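Local coordinates for ecdysteroid-phosphate phosphatase (Bombyx mori, PDB 3C7T), which releases active ecdysteroids from their inactive phosphates, ecdysone 22-phosphate above all, and also acts as a protein tyrosine phosphatase, at residues K113-P116 with G117-E120; F165-R168 with G169-M173; H192-T195 with L196-V200. All coordinates share one frame; numbering follows the deposited sequence.

In the fold
Three short pieces of the phosphoglycerate-mutase-like phosphatase domain show how local geometry changes with place in a fold. Contacts 2 and 3 are both turns of helix, 162-179 and 193-204, whereas contact 1 is the 3-10 turn leaving strand 112-114. All three are largely buried, but contact 2 also has a solvent-exposed lysine, and contact 3 borders the second subunit through L196, D197 and V200. Their chemistry differs accordingly: a carboxylate folded onto the backbone in contact 1, helical bonding with aliphatic and aromatic packing in contact 2, and direct hydrogen bonds in contact 3 to tungstate, whose pocket E120 of contact 1 also lines. R168 ties contact 2 to contact 1, while M173 packs contact 2 against contact 3.

Contact 1: residues K113-P116 with G117-E120; sequences KVEP and GLFE
A chi1 of 179° sets CG of E115 opposite its own backbone N, and a bend at chi2 (47°) folds the carboxylate back until OE2 meets G117 N at 2.8 Å. The amide hydrogen arrives on the anti lone pair of OE2, the one turned away from OE1. G117 CA lies 3.5 Å from E115 OE2, and a CB there would come within about 2.9 Å of that oxygen, too close for any side chain without a shift. V153 N also bonds to OE2, and OE1 receives Y149 OH and Y152 N. Four donors in all fix the rotation of this buried group and would be expected to stabilise its negative charge.

E115 accepts with its main chain as well. L118 N reaches E115 O at 3.0 Å, and one residue on, F119 N reaches P116 O at 3.0 Å. Both donors sit above the carbonyl planes rather than on a lone pair, the steep approach that goes with bonds spanning three residues. The L118 side chain crosses that of E115 at about a right angle, CG of L118 resting 4.0 Å from CG of E115, while L118 CD1 packs on E115 CB.

Beyond the turn the chain straightens, and the F119 ring meets the ring of H192 with the planes nearly perpendicular. E120 follows and lines the tungstate pocket. This is a 3-10 turn at the C-terminal end of parallel edge strand 112-114, carrying the chain from the central sheet into the active site of a histidine phosphatase.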
loop_
_atom_site.group_PDB
_atom_site.type_symbol
_atom_site.label_atom_id
_atom_site.label_comp_id
_atom_site.label_asym_id
_atom_site.label_seq_id
_atom_site.Cartn_x
_atom_site.Cartn_y
_atom_site.Cartn_z
ATOM N N LYS A 113 19.044 15.805 0.417
ATOM C CA LYS A 113 19.762 16.772 -0.399
ATOM C C LYS A 113 19.144 16.804 -1.791
ATOM O O LYS A 113 19.290 15.848 -2.557
ATOM C CB LYS A 113 21.239 16.384 -0.487
ATOM C CG LYS A 113 21.964 16.366 0.877
ATOM C CD LYS A 113 23.442 16.030 0.726
ATOM C CE LYS A 113 23.964 15.202 1.905
ATOM N NZ LYS A 113 23.533 15.744 3.229
ATOM N N VAL A 114 18.469 17.905 -2.115
ATOM C CA VAL A 114 17.727 18.017 -3.372
ATOM C C VAL A 114 18.726 18.418 -4.452
ATOM O O VAL A 114 19.340 19.498 -4.393
ATOM C CB VAL A 114 16.541 19.010 -3.248
ATOM C CG1 VAL A 114 15.932 19.346 -4.622
ATOM C CG2 VAL A 114 15.481 18.445 -2.306
ATOM N N GLU A 115 18.904 17.515 -5.410
ATOM C CA GLU A 115 19.943 17.613 -6.419
ATOM C C GLU A 115 19.314 17.635 -7.812
ATOM O O GLU A 115 18.855 16.602 -8.304
ATOM C CB GLU A 115 20.881 16.416 -6.289
ATOM C CG GLU A 115 21.999 16.403 -7.317
ATOM C CD GLU A 115 22.686 17.761 -7.419
ATOM O OE1 GLU A 115 23.290 18.202 -6.406
ATOM O OE2 GLU A 115 22.604 18.378 -8.501
ATOM N N PRO A 116 19.254 18.815 -8.446
ATOM C CA PRO A 116 18.721 18.880 -9.818
ATOM C C PRO A 116 19.505 18.029 -10.831
ATOM O O PRO A 116 18.971 17.663 -11.890
ATOM C CB PRO A 116 18.796 20.381 -10.149
ATOM C CG PRO A 116 18.781 21.045 -8.785
ATOM C CD PRO A 116 19.598 20.153 -7.922
ATOM N N GLY A 117 20.739 17.668 -10.498
ATOM C CA GLY A 117 21.511 16.768 -11.356
ATOM C C GLY A 117 20.766 15.466 -11.594
ATOM O O GLY A 117 20.919 14.848 -12.640
ATOM N N LEU A 118 19.937 15.075 -10.625
ATOM C CA LEU A 118 19.187 13.821 -10.683
ATOM C C LEU A 118 17.863 13.904 -11.443
ATOM O O LEU A 118 17.205 12.874 -11.641
ATOM C CB LEU A 118 18.955 13.295 -9.247
ATOM C CG LEU A 118 20.218 12.964 -8.424
ATOM C CD1 LEU A 118 19.804 12.507 -7.043
ATOM C CD2 LEU A 118 21.098 11.911 -9.116
ATOM N N PHE A 119 17.465 15.100 -11.884
ATOM C CA PHE A 119 16.176 15.223 -12.584
ATOM C C PHE A 119 16.153 14.433 -13.907
ATOM O O PHE A 119 17.183 14.263 -14.568
ATOM C CB PHE A 119 15.755 16.696 -12.772
ATOM C CG PHE A 119 14.331 16.863 -13.255
ATOM C CD1 PHE A 119 13.264 16.494 -12.451
ATOM C CD2 PHE A 119 14.073 17.398 -14.525
ATOM C CE1 PHE A 119 11.945 16.635 -12.902
ATOM C CE2 PHE A 119 12.756 17.557 -14.987
ATOM C CZ PHE A 119 11.692 17.174 -14.173
ATOM N N GLU A 120 14.958 13.940 -14.268
ATOM C CA GLU A 120 14.744 13.148 -15.465
ATOM C C GLU A 120 15.140 13.928 -16.727
ATOM O O GLU A 120 15.367 15.137 -16.679
ATOM C CB GLU A 120 13.269 12.742 -15.552
ATOM C CG GLU A 120 12.329 13.899 -15.889
ATOM C CD GLU A 120 10.862 13.489 -15.917
ATOM O OE1 GLU A 120 10.563 12.316 -15.563
ATOM O OE2 GLU A 120 10.014 14.342 -16.315
#

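Contact 2: residues F165-R168 with G169-M173; sequences FFKR and GEVAM
K167 crosses V171, one turn ahead, at a slant on helix 162-179, which in the histidine phosphatase fold packs against helix 193-204 and the loop after strand 112-114. From CB the lysine chain starts out away from the following turn, with CG anti to the backbone N; a bend at chi2 (57°) then brings it back along the helix. CD comes within 4.1 Å of CG2 of V171, and CE passes the same methyl at 4.0 Å. At the tip, NZ stands 4.5 Å from E170 OE2, near enough for attraction between opposite charges but too far for a salt bridge. The other carboxylate oxygen of E170, OE1, is hydrogen-bonded to Y216 OH.

Underneath, K167 O accepts V171 N at 2.9 Å, and CG2 of V171 presses to 3.2 Å from that same K167 O. The same i to i+4 bonding joins G169 N to F165 O and E170 N to F166 O. On the buried side F165 CE2 sits 3.6 Å over one face of the F166 ring, toward its rim.

R168 turns elsewhere: NH2 forms a salt bridge with E160, and NH1 hydrogen-bonds to F119 O, while NH2, in plane at the edge of the F165 ring, also meets E120 O.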
loop_
_atom_site.group_PDB
_atom_site.type_symbol
_atom_site.label_atom_id
_atom_site.label_comp_id
_atom_site.label_asym_id
_atom_site.label_seq_id
_atom_site.Cartn_x
_atom_site.Cartn_y
_atom_site.Cartn_z
ATOM N N PHE A 165 21.893 15.459 -20.830
ATOM C CA PHE A 165 21.165 14.813 -19.742
ATOM C C PHE A 165 22.057 13.834 -18.998
ATOM O O PHE A 165 22.178 13.915 -17.768
ATOM C CB PHE A 165 19.878 14.133 -20.243
ATOM C CG PHE A 165 19.385 13.041 -19.338
ATOM C CD1 PHE A 165 18.823 13.345 -18.096
ATOM C CD2 PHE A 165 19.486 11.707 -19.716
ATOM C CE1 PHE A 165 18.378 12.332 -17.247
ATOM C CE2 PHE A 165 19.030 10.676 -18.845
ATOM C CZ PHE A 165 18.496 11.006 -17.627
ATOM N N PHE A 166 22.698 12.925 -19.728
ATOM C CA PHE A 166 23.549 11.954 -19.067
ATOM C C PHE A 166 24.767 12.570 -18.365
ATOM O O PHE A 166 25.220 12.086 -17.330
ATOM C CB PHE A 166 23.939 10.824 -20.016
ATOM C CG PHE A 166 22.843 9.816 -20.224
ATOM C CD1 PHE A 166 22.448 8.980 -19.193
ATOM C CD2 PHE A 166 22.221 9.697 -21.457
ATOM C CE1 PHE A 166 21.421 8.033 -19.380
ATOM C CE2 PHE A 166 21.197 8.756 -21.665
ATOM C CZ PHE A 166 20.801 7.927 -20.621
ATOM N N LYS A 167 25.276 13.658 -18.929
ATOM C CA LYS A 167 26.400 14.365 -18.335
ATOM C C LYS A 167 26.026 14.962 -16.970
ATOM O O LYS A 167 26.793 14.837 -16.014
ATOM C CB LYS A 167 26.896 15.446 -19.311
ATOM C CG LYS A 167 28.109 16.282 -18.843
ATOM C CD LYS A 167 29.300 15.416 -18.500
ATOM C CE LYS A 167 30.540 16.269 -18.271
ATOM N NZ LYS A 167 31.681 15.459 -17.802
ATOM N N ARG A 168 24.864 15.617 -16.914
ATOM C CA ARG A 168 24.227 16.122 -15.698
ATOM C C ARG A 168 24.245 15.059 -14.607
ATOM O O ARG A 168 24.762 15.271 -13.511
ATOM C CB ARG A 168 22.736 16.389 -15.971
ATOM C CG ARG A 168 22.359 17.723 -16.517
ATOM C CD ARG A 168 21.052 18.193 -15.921
ATOM N NE ARG A 168 19.862 17.680 -16.597
ATOM C CZ ARG A 168 18.985 16.825 -16.063
ATOM N NH1 ARG A 168 19.159 16.343 -14.838
ATOM N NH2 ARG A 168 17.924 16.453 -16.761
ATOM N N GLY A 169 23.631 13.916 -14.913
ATOM C CA GLY A 169 23.464 12.843 -13.927
ATOM C C GLY A 169 24.787 12.310 -13.410
ATOM O O GLY A 169 24.958 12.080 -12.203
ATOM N N GLU A 170 25.714 12.100 -14.344
ATOM C CA GLU A 170 27.033 11.575 -14.037
ATOM C C GLU A 170 27.839 12.553 -13.180
ATOM O O GLU A 170 28.478 12.139 -12.221
ATOM C CB GLU A 170 27.774 11.259 -15.338
ATOM C CG GLU A 170 29.168 10.651 -15.146
ATOM C CD GLU A 170 29.868 10.453 -16.472
ATOM O OE1 GLU A 170 29.435 9.576 -17.239
ATOM O OE2 GLU A 170 30.848 11.178 -16.744
ATOM N N VAL A 171 27.800 13.841 -13.518
ATOM C CA VAL A 171 28.483 14.877 -12.722
ATOM C C VAL A 171 27.999 14.823 -11.275
ATOM O O VAL A 171 28.817 14.761 -10.356
ATOM C CB VAL A 171 28.306 16.303 -13.336
ATOM C CG1 VAL A 171 28.615 17.408 -12.335
ATOM C CG2 VAL A 171 29.188 16.461 -14.546
ATOM N N ALA A 172 26.675 14.800 -11.082
ATOM C CA ALA A 172 26.100 14.810 -9.734
ATOM C C ALA A 172 26.425 13.524 -8.977
ATOM O O ALA A 172 26.829 13.575 -7.820
ATOM C CB ALA A 172 24.588 15.046 -9.789
ATOM N N MET A 173 26.273 12.378 -9.637
ATOM C CA MET A 173 26.468 11.087 -8.980
ATOM C C MET A 173 27.927 10.800 -8.656
ATOM O O MET A 173 28.233 10.271 -7.587
ATOM C CB MET A 173 25.891 9.962 -9.820
ATOM C CG MET A 173 24.365 9.914 -9.790
ATOM S SD MET A 173 23.722 8.598 -10.849
ATOM C CE MET A 173 21.990 8.552 -10.344
#

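Contact 3: residues H192-T195 with L196-V200; sequences HAIT and LDQMV. With WO4 (tungstate(VI)ion), chain E.
T195 OG1 is gripped from two directions: it accepts H192 N at 2.8 Å, almost straight at 170°, and donates to a water 2.5 Å from OG1. That water donates to Q198 OE1 at 2.8 Å, bridging two side chains on successive turns. OG1 can reach back to H192 because it stands beside its own backbone N, opposite the carbonyl carbon (chi1 -60°). A valine in its place would probably leave H192 N without its acceptor and the water without its donor, letting the histidine's backbone shift. Q198 crosses I194 at about a right angle, its OE1 resting 3.6 Å from I194 CG2, while Q198 N bonds to I194 O at 2.9 Å.

Here parallel strand 187-191 gives way to helix 193-204 of the histidine phosphatase fold, whose first turn faces the tungstate site, which probably marks where the substrate phosphate binds; H12 is phosphorylated during turnover. H192 ND1 donates to tungstate O4 at 2.6 Å, the oxygen lying in the ring plane at its edge, and S88 OG bonds to NE2 of the same ring. A193 N gives a more bent bond to tungstate O1, also 2.6 Å. A second water joins D197 N to A193 O.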
loop_
_atom_site.group_PDB
_atom_site.type_symbol
_atom_site.label_atom_id
_atom_site.label_comp_id
_atom_site.label_asym_id
_atom_site.label_seq_id
_atom_site.Cartn_x
_atom_site.Cartn_y
_atom_site.Cartn_z
ATOM N N HIS A 192 14.262 8.613 -10.640
ATOM C CA HIS A 192 13.357 8.238 -11.712
ATOM C C HIS A 192 13.748 6.824 -12.166
ATOM O O HIS A 192 14.709 6.268 -11.642
ATOM C CB HIS A 192 13.501 9.275 -12.843
ATOM C CG HIS A 192 13.223 10.683 -12.400
ATOM N ND1 HIS A 192 11.945 11.193 -12.274
ATOM C CD2 HIS A 192 14.063 11.674 -12.021
ATOM C CE1 HIS A 192 12.015 12.440 -11.836
ATOM N NE2 HIS A 192 13.292 12.759 -11.689
ATOM N N ALA A 193 13.026 6.241 -13.123
ATOM C CA ALA A 193 13.315 4.868 -13.581
ATOM C C ALA A 193 14.750 4.767 -14.118
ATOM O O ALA A 193 15.467 3.793 -13.839
ATOM C CB ALA A 193 12.305 4.421 -14.632
ATOM N N ILE A 194 15.172 5.823 -14.820
ATOM C CA ILE A 194 16.489 5.903 -15.468
ATOM C C ILE A 194 17.660 6.033 -14.459
ATOM O O ILE A 194 18.827 5.719 -14.778
ATOM C CB ILE A 194 16.471 7.073 -16.502
ATOM C CG1 ILE A 194 17.683 7.055 -17.446
ATOM C CG2 ILE A 194 16.322 8.435 -15.802
ATOM C CD1 ILE A 194 17.860 5.768 -18.203
ATOM N N THR A 195 17.348 6.474 -13.238
ATOM C CA THR A 195 18.347 6.723 -12.194
ATOM C C THR A 195 19.191 5.490 -11.874
ATOM O O THR A 195 20.413 5.598 -11.613
ATOM C CB THR A 195 17.682 7.267 -10.914
ATOM O OG1 THR A 195 17.024 8.490 -11.238
ATOM C CG2 THR A 195 18.727 7.527 -9.777
ATOM N N LEU A 196 18.544 4.318 -11.910
ATOM C CA LEU A 196 19.231 3.063 -11.628
ATOM C C LEU A 196 20.333 2.798 -12.656
ATOM O O LEU A 196 21.483 2.550 -12.273
ATOM C CB LEU A 196 18.248 1.887 -11.540
ATOM C CG LEU A 196 17.487 1.748 -10.206
ATOM C CD1 LEU A 196 16.531 2.920 -9.916
ATOM C CD2 LEU A 196 16.704 0.424 -10.197
ATOM N N ASP A 197 19.996 2.879 -13.946
ATOM C CA ASP A 197 21.010 2.783 -15.018
ATOM C C ASP A 197 22.044 3.927 -14.995
ATOM O O ASP A 197 23.222 3.712 -15.311
ATOM C CB ASP A 197 20.358 2.702 -16.399
ATOM C CG ASP A 197 19.975 1.278 -16.785
ATOM O OD1 ASP A 197 20.224 0.340 -15.994
ATOM O OD2 ASP A 197 19.436 1.095 -17.905
ATOM N N GLN A 198 21.624 5.131 -14.604
ATOM C CA GLN A 198 22.582 6.248 -14.442
ATOM C C GLN A 198 23.628 5.977 -13.354
ATOM O O GLN A 198 24.845 6.280 -13.506
ATOM C CB GLN A 198 21.858 7.552 -14.134
ATOM C CG GLN A 198 21.109 8.125 -15.307
ATOM C CD GLN A 198 20.418 9.395 -14.929
ATOM O OE1 GLN A 198 19.383 9.379 -14.258
ATOM N NE2 GLN A 198 20.994 10.516 -15.333
ATOM N N MET A 199 23.179 5.391 -12.250
ATOM C CA MET A 199 24.087 5.075 -11.149
ATOM C C MET A 199 25.123 4.042 -11.554
ATOM O O MET A 199 26.317 4.212 -11.257
ATOM C CB MET A 199 23.331 4.577 -9.913
ATOM C CG MET A 199 24.264 4.013 -8.859
ATOM S SD MET A 199 23.489 3.051 -7.553
ATOM C CE MET A 199 22.873 1.612 -8.433
ATOM N N VAL A 200 24.672 2.978 -12.209
ATOM C CA VAL A 200 25.559 1.921 -12.691
ATOM C C VAL A 200 26.584 2.516 -13.661
ATOM O O VAL A 200 27.787 2.306 -13.507
ATOM C CB VAL A 200 24.784 0.778 -13.388
ATOM C CG1 VAL A 200 25.758 -0.228 -14.045
ATOM C CG2 VAL A 200 23.841 0.078 -12.406
HETATM W W WO4 E . 9.196 8.359 -13.349
HETATM O O1 WO4 E . 10.489 6.960 -13.026
HETATM O O2 WO4 E . 9.497 8.579 -15.301
HETATM O O3 WO4 E . 7.249 7.975 -13.301
HETATM O O4 WO4 E . 9.625 10.150 -12.665
HETATM O O HOH W 1 17.375 2.417 -15.000
HETATM O O HOH W 2 18.440 10.465 -11.808
#